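Local coordinates for protein putative branched-chain amino acid ABC transporter (PDB 3HUT) that probably binds branched-chain or related amino acids outside the cytoplasm and delivers them to an ABC transporter, at residues 60-63 with 64-67; 124-127 with 128-132; 157-160 with 161-165; 261-264 with 265-269. One frame throughout, in Å; residues are numbered along the deposited sequence.

Contact 1 of 4, residues 60-63 with 64-67; sequences ARTI and ARAF
Ile63 and Phe67, one helical turn apart, form the tight side of this contact on helix 57-69, which makes the beta-alpha-beta crossover from strand 46-52 to strand 73-78 in the first lobe of the periplasmic binding protein fold. The two side chains lie side by side, and both rest on Ala51 of strand 46-52; Phe67 also meets Leu49. Ala60 and Ala64 line the neighbouring flank, small enough for helix 82-95 to come close through Val84 and Tyr92. Phe67 N donates to Ile63 O at 3.0 Å, and Ala64 N to Ala60 O at 2.9 Å. Such backbone bonds run all round the helix, Arg65 N to Arg61 O among them, and the two sides differ instead in side-chain packing.

The outer side is looser. Arg61 and Arg65 are exposed, and Arg61 turns back through NH1 to a salt bridge with Asp58. Arg65 lies alongside Thr62, its exact placing there being doubtful. Between these sides Ala66 rests its CB 3.3 Å from Ile63 O. Within the packed pair, Ile63 keeps CG1 beside its backbone N (chi1 -67°), which leaves CG2 anti to that N and facing the ring obliquely: Ile63 CG2 lies 3.5 Å from Phe67 CE2.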
loop_
_atom_site.group_PDB
_atom_site.type_symbol
_atom_site.label_atom_id
_atom_site.label_comp_id
_atom_site.label_asym_id
_atom_site.label_seq_id
_atom_site.Cartn_x
_atom_site.Cartn_y
_atom_site.Cartn_z
ATOM N N ALA A 60 4.357 22.328 1.369
ATOM C CA ALA A 60 5.215 21.224 1.785
ATOM C C ALA A 60 6.676 21.662 1.765
ATOM O O ALA A 60 7.483 21.231 2.594
ATOM C CB ALA A 60 5.011 20.036 0.852
ATOM N N ARG A 61 7.019 22.522 0.812
ATOM C CA ARG A 61 8.391 23.002 0.713
ATOM C C ARG A 61 8.775 23.891 1.891
ATOM O O ARG A 61 9.882 23.772 2.426
ATOM C CB ARG A 61 8.600 23.749 -0.609
ATOM C CG ARG A 61 8.534 22.843 -1.827
ATOM C CD ARG A 61 8.973 23.558 -3.097
ATOM N NE ARG A 61 8.811 22.700 -4.268
ATOM C CZ ARG A 61 7.751 22.714 -5.070
ATOM N NH1 ARG A 61 6.746 23.551 -4.843
ATOM N NH2 ARG A 61 7.693 21.874 -6.095
ATOM N N THR A 62 7.883 24.782 2.314
ATOM C CA THR A 62 8.238 25.626 3.443
ATOM C C THR A 62 8.234 24.774 4.709
ATOM O O THR A 62 9.022 25.012 5.622
ATOM C CB THR A 62 7.306 26.876 3.575
ATOM O OG1 THR A 62 6.657 26.880 4.850
ATOM C CG2 THR A 62 6.293 26.906 2.462
ATOM N N ILE A 63 7.380 23.752 4.751
ATOM C CA ILE A 63 7.349 22.864 5.911
ATOM C C ILE A 63 8.690 22.131 6.009
ATOM O O ILE A 63 9.270 22.012 7.094
ATOM C CB ILE A 63 6.236 21.801 5.796
ATOM C CG1 ILE A 63 4.859 22.467 5.866
ATOM C CG2 ILE A 63 6.393 20.761 6.905
ATOM C CD1 ILE A 63 4.602 23.209 7.157
ATOM N N ALA A 64 9.171 21.641 4.867
ATOM C CA ALA A 64 10.435 20.913 4.806
ATOM C C ALA A 64 11.607 21.776 5.267
ATOM O O ALA A 64 12.476 21.307 5.999
ATOM C CB ALA A 64 10.678 20.414 3.388
ATOM N N ARG A 65 11.634 23.030 4.830
ATOM C CA ARG A 65 12.695 23.953 5.220
ATOM C C ARG A 65 12.652 24.101 6.742
ATOM O O ARG A 65 13.686 24.094 7.407
ATOM C CB ARG A 65 12.462 25.335 4.596
ATOM C CG ARG A 65 11.470 26.154 5.420
ATOM C CD ARG A 65 11.011 27.456 4.806
ATOM N NE ARG A 65 9.839 27.955 5.525
ATOM C CZ ARG A 65 9.809 28.215 6.831
ATOM N NH1 ARG A 65 10.894 28.026 7.573
ATOM N NH2 ARG A 65 8.692 28.660 7.398
ATOM N N ALA A 66 11.440 24.246 7.278
ATOM C CA ALA A 66 11.234 24.423 8.710
ATOM C C ALA A 66 11.758 23.246 9.533
ATOM O O ALA A 66 12.441 23.445 10.537
ATOM C CB ALA A 66 9.743 24.651 8.999
ATOM N N PHE A 67 11.431 22.024 9.116
ATOM C CA PHE A 67 11.900 20.839 9.828
ATOM C C PHE A 67 13.421 20.729 9.754
ATOM O O PHE A 67 14.078 20.359 10.729
ATOM C CB PHE A 67 11.291 19.563 9.241
ATOM C CG PHE A 67 9.843 19.347 9.596
ATOM C CD1 PHE A 67 9.320 19.819 10.795
ATOM C CD2 PHE A 67 9.017 18.612 8.749
ATOM C CE1 PHE A 67 7.993 19.559 11.145
ATOM C CE2 PHE A 67 7.691 18.347 9.089
ATOM C CZ PHE A 67 7.176 18.820 10.287
#

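Contact 2 of 4, residues 124-127 with 128-132; sequences AFEG and PNNAA
The flat side-chain amide of Asn130 is set beside the Glu126 carbonyl, with Asn130 CG 3.3 Å from Glu126 O, while the puckered ring of Pro128 presents its CD corner to Ala124 O at 3.2 Å. The Glu126 carboxylate takes no part in the turn itself and is bound elsewhere: OE2 to Ser226 OG and OE1 to Ser227 N, so both oxygens of this buried acid are satisfied. The Phe125 ring packs on Thr332 and Leu335 of strand 331-341. The amide of Asn130 owes its place to chi1 of -65°, which puts CG beside the backbone N and so back along the helix towards Glu126. Asn130 also packs on Ala248 of strand 246-249.

The backbone explains the proline. Pro128 has no N-H to offer Ala124 O, and that oxygen instead receives Gly127 N at 2.8 Å, a bond of the tighter i to i+3 kind. Regular bonds begin with Asn130 N to Glu126 O at 2.9 Å, followed by Ala131 N to Gly127 O at 3.0 Å. Gly127 suits the tight spot before the proline, for a CB on it would lie 2.9 Å from Pro128 CD. With an alanine in place of Asn130, the amide beside Glu126 O would be lost and a gap would probably open against Ala248. Proline in an opening helical turn, where its missing N-H costs no regular helix bond, is a classic feature; here it belongs to helix 126-136 in the second lobe of the binding-protein fold.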
loop_
_atom_site.group_PDB
_atom_site.type_symbol
_atom_site.label_atom_id
_atom_site.label_comp_id
_atom_site.label_asym_id
_atom_site.label_seq_id
_atom_site.Cartn_x
_atom_site.Cartn_y
_atom_site.Cartn_z
ATOM N N ALA A 124 2.825 -1.596 -9.215
ATOM C CA ALA A 124 3.288 -2.727 -10.010
ATOM C C ALA A 124 3.697 -3.955 -9.198
ATOM O O ALA A 124 3.669 -5.075 -9.717
ATOM C CB ALA A 124 4.445 -2.288 -10.898
ATOM N N PHE A 125 4.069 -3.745 -7.936
ATOM C CA PHE A 125 4.509 -4.833 -7.061
ATOM C C PHE A 125 3.605 -6.067 -7.039
ATOM O O PHE A 125 4.095 -7.194 -6.973
ATOM C CB PHE A 125 4.676 -4.336 -5.619
ATOM C CG PHE A 125 5.142 -5.406 -4.664
ATOM C CD1 PHE A 125 6.471 -5.816 -4.655
ATOM C CD2 PHE A 125 4.238 -6.047 -3.822
ATOM C CE1 PHE A 125 6.892 -6.851 -3.824
ATOM C CE2 PHE A 125 4.648 -7.083 -2.987
ATOM C CZ PHE A 125 5.978 -7.487 -2.989
ATOM N N GLU A 126 2.293 -5.869 -7.079
ATOM C CA GLU A 126 1.382 -7.012 -7.037
ATOM C C GLU A 126 1.407 -7.850 -8.312
ATOM O O GLU A 126 1.021 -9.016 -8.290
ATOM C CB GLU A 126 -0.056 -6.559 -6.757
ATOM C CG GLU A 126 -0.655 -5.666 -7.822
ATOM C CD GLU A 126 -2.123 -5.373 -7.573
ATOM O OE1 GLU A 126 -2.645 -5.797 -6.519
ATOM O OE2 GLU A 126 -2.752 -4.715 -8.426
ATOM N N GLY A 127 1.865 -7.259 -9.414
ATOM C CA GLY A 127 1.915 -7.989 -10.671
ATOM C C GLY A 127 2.679 -9.300 -10.583
ATOM O O GLY A 127 2.103 -10.369 -10.770
ATOM N N PRO A 128 3.993 -9.249 -10.317
ATOM C CA PRO A 128 4.803 -10.464 -10.210
ATOM C C PRO A 128 4.300 -11.381 -9.093
ATOM O O PRO A 128 4.346 -12.603 -9.214
ATOM C CB PRO A 128 6.199 -9.920 -9.925
ATOM C CG PRO A 128 6.198 -8.601 -10.645
ATOM C CD PRO A 128 4.842 -8.045 -10.289
ATOM N N ASN A 129 3.827 -10.788 -8.004
ATOM C CA ASN A 129 3.316 -11.573 -6.885
ATOM C C ASN A 129 2.160 -12.462 -7.336
ATOM O O ASN A 129 2.123 -13.659 -7.038
ATOM C CB ASN A 129 2.840 -10.645 -5.759
ATOM C CG ASN A 129 2.263 -11.407 -4.573
ATOM O OD1 ASN A 129 1.076 -11.744 -4.547
ATOM N ND2 ASN A 129 3.109 -11.692 -3.591
ATOM N N ASN A 130 1.224 -11.876 -8.077
ATOM C CA ASN A 130 0.067 -12.626 -8.538
ATOM C C ASN A 130 0.374 -13.566 -9.689
ATOM O O ASN A 130 -0.275 -14.604 -9.842
ATOM C CB ASN A 130 -1.060 -11.662 -8.901
ATOM C CG ASN A 130 -1.564 -10.907 -7.694
ATOM O OD1 ASN A 130 -1.430 -11.385 -6.564
ATOM N ND2 ASN A 130 -2.146 -9.730 -7.914
ATOM N N ALA A 131 1.363 -13.221 -10.502
ATOM C CA ALA A 131 1.717 -14.115 -11.600
ATOM C C ALA A 131 2.306 -15.381 -10.975
ATOM O O ALA A 131 1.959 -16.495 -11.366
ATOM C CB ALA A 131 2.726 -13.452 -12.527
ATOM N N ALA A 132 3.182 -15.208 -9.989
ATOM C CA ALA A 132 3.802 -16.350 -9.312
ATOM C C ALA A 132 2.739 -17.202 -8.618
ATOM O O ALA A 132 2.826 -18.429 -8.597
ATOM C CB ALA A 132 4.837 -15.864 -8.287
#

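Contact 3 of 4, residues 157-160 with 161-165; sequences QAFR and KAFEL
Helix 150-165 is the connecting helix of a beta-alpha-beta unit with strands 141-147 and 169-176, and Phe159 and Phe163 are its successive aromatic residues on the inner side. Their rings run nearly parallel, planes at 14°, but are slid along each other, with centroids 5.6 Å apart, so overlap is slight. The nearest carbons are Phe159 CZ and Phe163 CD1 at 4.3 Å. Both side chains have CG anti to the backbone N (chi1 170° in Phe159), which sends the rings off the helix in step. Phe159 packs on Val142 and Val144 and stacks with Tyr199; Phe163 also reaches Val142.

A polar flank runs alongside. Arg160 bends at its third torsion, and its NH2 reaches back to Gln157 OE1 at 2.8 Å, the oxygen lying 17° out of the guanidinium plane. NH1 of the same group makes a weak hydrogen bond to Asn173 OD1, giving the guanidinium two holds. Glu164 comes near Arg160 through its aliphatic part, with CG 3.2 Å from Arg160 O, while the charged ends stay apart. Lys161 extends outward. Beneath these groups the main-chain bonds are regular, Glu164 N meeting Arg160 O at 3.0 Å. Apolar rings inside and charged chains outside make this an amphipathic helix, as expected of a crossover covering one face of a Rossmann-like sheet.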
loop_
_atom_site.group_PDB
_atom_site.type_symbol
_atom_site.label_atom_id
_atom_site.label_comp_id
_atom_site.label_asym_id
_atom_site.label_seq_id
_atom_site.Cartn_x
_atom_site.Cartn_y
_atom_site.Cartn_z
ATOM N N GLN A 157 1.288 -4.967 -16.897
ATOM C CA GLN A 157 2.514 -5.212 -17.646
ATOM C C GLN A 157 3.470 -6.059 -16.804
ATOM O O GLN A 157 4.071 -7.007 -17.303
ATOM C CB GLN A 157 3.161 -3.876 -18.025
ATOM C CG GLN A 157 4.518 -3.962 -18.714
ATOM C CD GLN A 157 4.498 -4.804 -19.976
ATOM O OE1 GLN A 157 3.518 -4.808 -20.723
ATOM N NE2 GLN A 157 5.592 -5.513 -20.228
ATOM N N ALA A 158 3.596 -5.726 -15.522
ATOM C CA ALA A 158 4.475 -6.472 -14.626
ATOM C C ALA A 158 3.959 -7.901 -14.451
ATOM O O ALA A 158 4.745 -8.854 -14.368
ATOM C CB ALA A 158 4.566 -5.770 -13.279
ATOM N N PHE A 159 2.633 -8.048 -14.402
ATOM C CA PHE A 159 2.025 -9.368 -14.262
ATOM C C PHE A 159 2.313 -10.206 -15.503
ATOM O O PHE A 159 2.782 -11.337 -15.400
ATOM C CB PHE A 159 0.506 -9.268 -14.089
ATOM C CG PHE A 159 -0.201 -10.602 -14.171
ATOM C CD1 PHE A 159 -0.329 -11.410 -13.044
ATOM C CD2 PHE A 159 -0.686 -11.074 -15.393
ATOM C CE1 PHE A 159 -0.924 -12.666 -13.126
ATOM C CE2 PHE A 159 -1.285 -12.333 -15.490
ATOM C CZ PHE A 159 -1.402 -13.132 -14.353
ATOM N N ARG A 160 2.015 -9.656 -16.677
ATOM C CA ARG A 160 2.247 -10.389 -17.918
ATOM C C ARG A 160 3.709 -10.816 -18.048
ATOM O O ARG A 160 4.004 -11.973 -18.353
ATOM C CB ARG A 160 1.830 -9.545 -19.129
ATOM C CG ARG A 160 0.319 -9.299 -19.235
ATOM C CD ARG A 160 -0.046 -8.684 -20.584
ATOM N NE ARG A 160 0.605 -7.393 -20.761
ATOM C CZ ARG A 160 0.035 -6.224 -20.499
ATOM N NH1 ARG A 160 -1.217 -6.176 -20.057
ATOM N NH2 ARG A 160 0.728 -5.103 -20.654
ATOM N N LYS A 161 4.625 -9.887 -17.793
ATOM C CA LYS A 161 6.047 -10.190 -17.893
ATOM C C LYS A 161 6.446 -11.323 -16.947
ATOM O O LYS A 161 7.166 -12.240 -17.336
ATOM C CB LYS A 161 6.875 -8.940 -17.583
ATOM C CG LYS A 161 8.356 -9.098 -17.872
ATOM C CD LYS A 161 9.113 -7.803 -17.620
ATOM C CE LYS A 161 10.587 -7.957 -17.963
ATOM N NZ LYS A 161 11.346 -6.695 -17.749
ATOM N N ALA A 162 5.972 -11.258 -15.706
ATOM C CA ALA A 162 6.293 -12.282 -14.712
ATOM C C ALA A 162 5.708 -13.642 -15.077
ATOM O O ALA A 162 6.346 -14.681 -14.878
ATOM C CB ALA A 162 5.784 -11.855 -13.339
ATOM N N PHE A 163 4.490 -13.634 -15.604
ATOM C CA PHE A 163 3.820 -14.873 -15.980
ATOM C C PHE A 163 4.570 -15.566 -17.123
ATOM O O PHE A 163 4.850 -16.763 -17.057
ATOM C CB PHE A 163 2.377 -14.567 -16.397
ATOM C CG PHE A 163 1.474 -15.768 -16.418
ATOM C CD1 PHE A 163 1.140 -16.430 -15.239
ATOM C CD2 PHE A 163 0.925 -16.215 -17.616
ATOM C CE1 PHE A 163 0.268 -17.521 -15.254
ATOM C CE2 PHE A 163 0.052 -17.305 -17.642
ATOM C CZ PHE A 163 -0.276 -17.957 -16.456
ATOM N N GLU A 164 4.899 -14.807 -18.163
ATOM C CA GLU A 164 5.613 -15.355 -19.313
ATOM C C GLU A 164 7.029 -15.792 -18.929
ATOM O O GLU A 164 7.575 -16.732 -19.505
ATOM C CB GLU A 164 5.652 -14.315 -20.444
ATOM C CG GLU A 164 4.264 -13.849 -20.890
ATOM C CD GLU A 164 4.300 -12.774 -21.969
ATOM O OE1 GLU A 164 5.271 -11.990 -22.002
ATOM O OE2 GLU A 164 3.346 -12.702 -22.774
ATOM N N LEU A 165 7.624 -15.111 -17.956
ATOM C CA LEU A 165 8.965 -15.465 -17.500
ATOM C C LEU A 165 8.925 -16.858 -16.884
ATOM O O LEU A 165 9.903 -17.599 -16.942
ATOM C CB LEU A 165 9.462 -14.468 -16.448
ATOM C CG LEU A 165 10.796 -14.817 -15.768
ATOM C CD1 LEU A 165 11.908 -14.851 -16.804
ATOM C CD2 LEU A 165 11.108 -13.793 -14.683
#

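Contact 4 of 4, residues 261-264 with 265-269; sequences VEFV and SAYET
Four consecutive i to i+4 bonds carry the helix from Val261-Val264 into Ser265-Glu268, the shortest from Ser265 N to Val261 O at 2.6 Å and the next from Tyr267 N to Phe263 O at 2.8 Å. Phe263 and Tyr267 lie side by side and point the same way. Their planes stand at 59°, with Phe263 CE1 meeting Tyr267 CD1 at 3.7 Å, while Tyr267 CB sits above one face of the Phe263 ring, towards its rim. In both residues CG is anti to the backbone N, which carries the two rings off the same side of the helix.

That side packs into the first lobe of the binding-protein fold, to which the helix belongs: Phe263 stacks with Tyr283 of helix 277-296, and Tyr267 touches Val23 of helix 18-37 and makes a weak hydrogen bond through OH to Glu26. Pro275 touches both rings.

Along the next ridge Glu268 runs beside Val264. Its CG comes 3.0 Å from Val264 O, and its CD lies 3.9 Å from Val264 CG1, so the methyl is flanked by the carboxylate. A glycine replacing Glu268 would probably leave Val264 CG1 uncovered on that flank and remove the contact with Ile274. On the outer side Ser265 O takes two donors from Thr269, OG1 at 2.9 Å and N at 3.0 Å, which reach it from opposite faces of the carbonyl plane.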
loop_
_atom_site.group_PDB
_atom_site.type_symbol
_atom_site.label_atom_id
_atom_site.label_comp_id
_atom_site.label_asym_id
_atom_site.label_seq_id
_atom_site.Cartn_x
_atom_site.Cartn_y
_atom_site.Cartn_z
ATOM N N VAL A 261 -5.274 -7.943 13.965
ATOM C CA VAL A 261 -6.518 -7.665 14.693
ATOM C C VAL A 261 -6.320 -6.815 15.938
ATOM O O VAL A 261 -7.223 -6.084 16.335
ATOM C CB VAL A 261 -7.263 -8.964 15.100
ATOM C CG1 VAL A 261 -8.564 -8.625 15.824
ATOM C CG2 VAL A 261 -7.525 -9.821 13.876
ATOM N N GLU A 262 -5.146 -6.908 16.557
ATOM C CA GLU A 262 -4.874 -6.114 17.748
ATOM C C GLU A 262 -4.917 -4.637 17.372
ATOM O O GLU A 262 -5.396 -3.801 18.141
ATOM C CB GLU A 262 -3.508 -6.467 18.331
ATOM C CG GLU A 262 -3.213 -5.780 19.651
ATOM C CD GLU A 262 -4.239 -6.112 20.724
ATOM O OE1 GLU A 262 -5.125 -6.959 20.468
ATOM O OE2 GLU A 262 -4.159 -5.529 21.827
ATOM N N PHE A 263 -4.404 -4.318 16.188
ATOM C CA PHE A 263 -4.426 -2.949 15.700
ATOM C C PHE A 263 -5.865 -2.601 15.332
ATOM O O PHE A 263 -6.376 -1.543 15.696
ATOM C CB PHE A 263 -3.549 -2.802 14.454
ATOM C CG PHE A 263 -3.873 -1.585 13.628
ATOM C CD1 PHE A 263 -3.634 -0.305 14.122
ATOM C CD2 PHE A 263 -4.424 -1.719 12.352
ATOM C CE1 PHE A 263 -3.937 0.827 13.361
ATOM C CE2 PHE A 263 -4.732 -0.595 11.584
ATOM C CZ PHE A 263 -4.487 0.680 12.088
ATOM N N VAL A 264 -6.507 -3.500 14.593
ATOM C CA VAL A 264 -7.884 -3.284 14.167
ATOM C C VAL A 264 -8.782 -3.049 15.377
ATOM O O VAL A 264 -9.585 -2.113 15.388
ATOM C CB VAL A 264 -8.409 -4.487 13.348
ATOM C CG1 VAL A 264 -9.876 -4.280 12.979
ATOM C CG2 VAL A 264 -7.577 -4.651 12.087
ATOM N N SER A 265 -8.631 -3.894 16.397
ATOM C CA SER A 265 -9.414 -3.791 17.630
ATOM C C SER A 265 -9.130 -2.493 18.384
ATOM O O SER A 265 -10.054 -1.767 18.767
ATOM C CB SER A 265 -9.114 -4.989 18.539
ATOM O OG SER A 265 -9.791 -4.880 19.781
ATOM N N ALA A 266 -7.851 -2.204 18.601
ATOM C CA ALA A 266 -7.450 -0.992 19.307
ATOM C C ALA A 266 -7.973 0.254 18.607
ATOM O O ALA A 266 -8.460 1.185 19.256
ATOM C CB ALA A 266 -5.932 -0.918 19.406
ATOM N N TYR A 267 -7.865 0.259 17.282
ATOM C CA TYR A 267 -8.297 1.385 16.462
ATOM C C TYR A 267 -9.804 1.642 16.519
ATOM O O TYR A 267 -10.244 2.777 16.719
ATOM C CB TYR A 267 -7.888 1.147 15.007
ATOM C CG TYR A 267 -7.940 2.389 14.156
ATOM C CD1 TYR A 267 -6.792 3.150 13.936
ATOM C CD2 TYR A 267 -9.136 2.814 13.580
ATOM C CE1 TYR A 267 -6.834 4.304 13.162
ATOM C CE2 TYR A 267 -9.188 3.969 12.805
ATOM C CZ TYR A 267 -8.032 4.707 12.601
ATOM O OH TYR A 267 -8.068 5.839 11.825
ATOM N N GLU A 268 -10.590 0.586 16.326
ATOM C CA GLU A 268 -12.044 0.708 16.348
ATOM C C GLU A 268 -12.530 1.124 17.726
ATOM O O GLU A 268 -13.433 1.949 17.856
ATOM C CB GLU A 268 -12.696 -0.619 15.940
ATOM C CG GLU A 268 -12.245 -1.116 14.577
ATOM C CD GLU A 268 -13.014 -2.341 14.107
ATOM O OE1 GLU A 268 -13.187 -3.285 14.908
ATOM O OE2 GLU A 268 -13.436 -2.360 12.929
ATOM N N THR A 269 -11.910 0.562 18.757
ATOM C CA THR A 269 -12.278 0.874 20.129
ATOM C C THR A 269 -12.029 2.342 20.457
ATOM O O THR A 269 -12.879 3.022 21.037
ATOM C CB THR A 269 -11.477 0.009 21.121
ATOM O OG1 THR A 269 -11.894 -1.355 21.002
ATOM C CG2 THR A 269 -11.694 0.484 22.554
#

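In the fold
From the N terminus the chain meets contact 1 first, on helix 57-69, then contact 2 at the start of helix 126-136, contact 3 on helix 150-165 and contact 4 on helix 258-271. Each closes no more than a turn or so of helix; they follow in series, and none nests or crosses. Contacts 1 and 4 belong to the lobe built on the five-stranded parallel sheet, their centres about 33 Å apart. Contacts 2 and 3 lie in the other lobe, about 8 Å between centres, and touch directly: Ala131 CA is 3.4 Å from Phe159 CE1, and Ala131 CB also meets Ala162 CB, which joins two neighbouring helices on the mixed sheet.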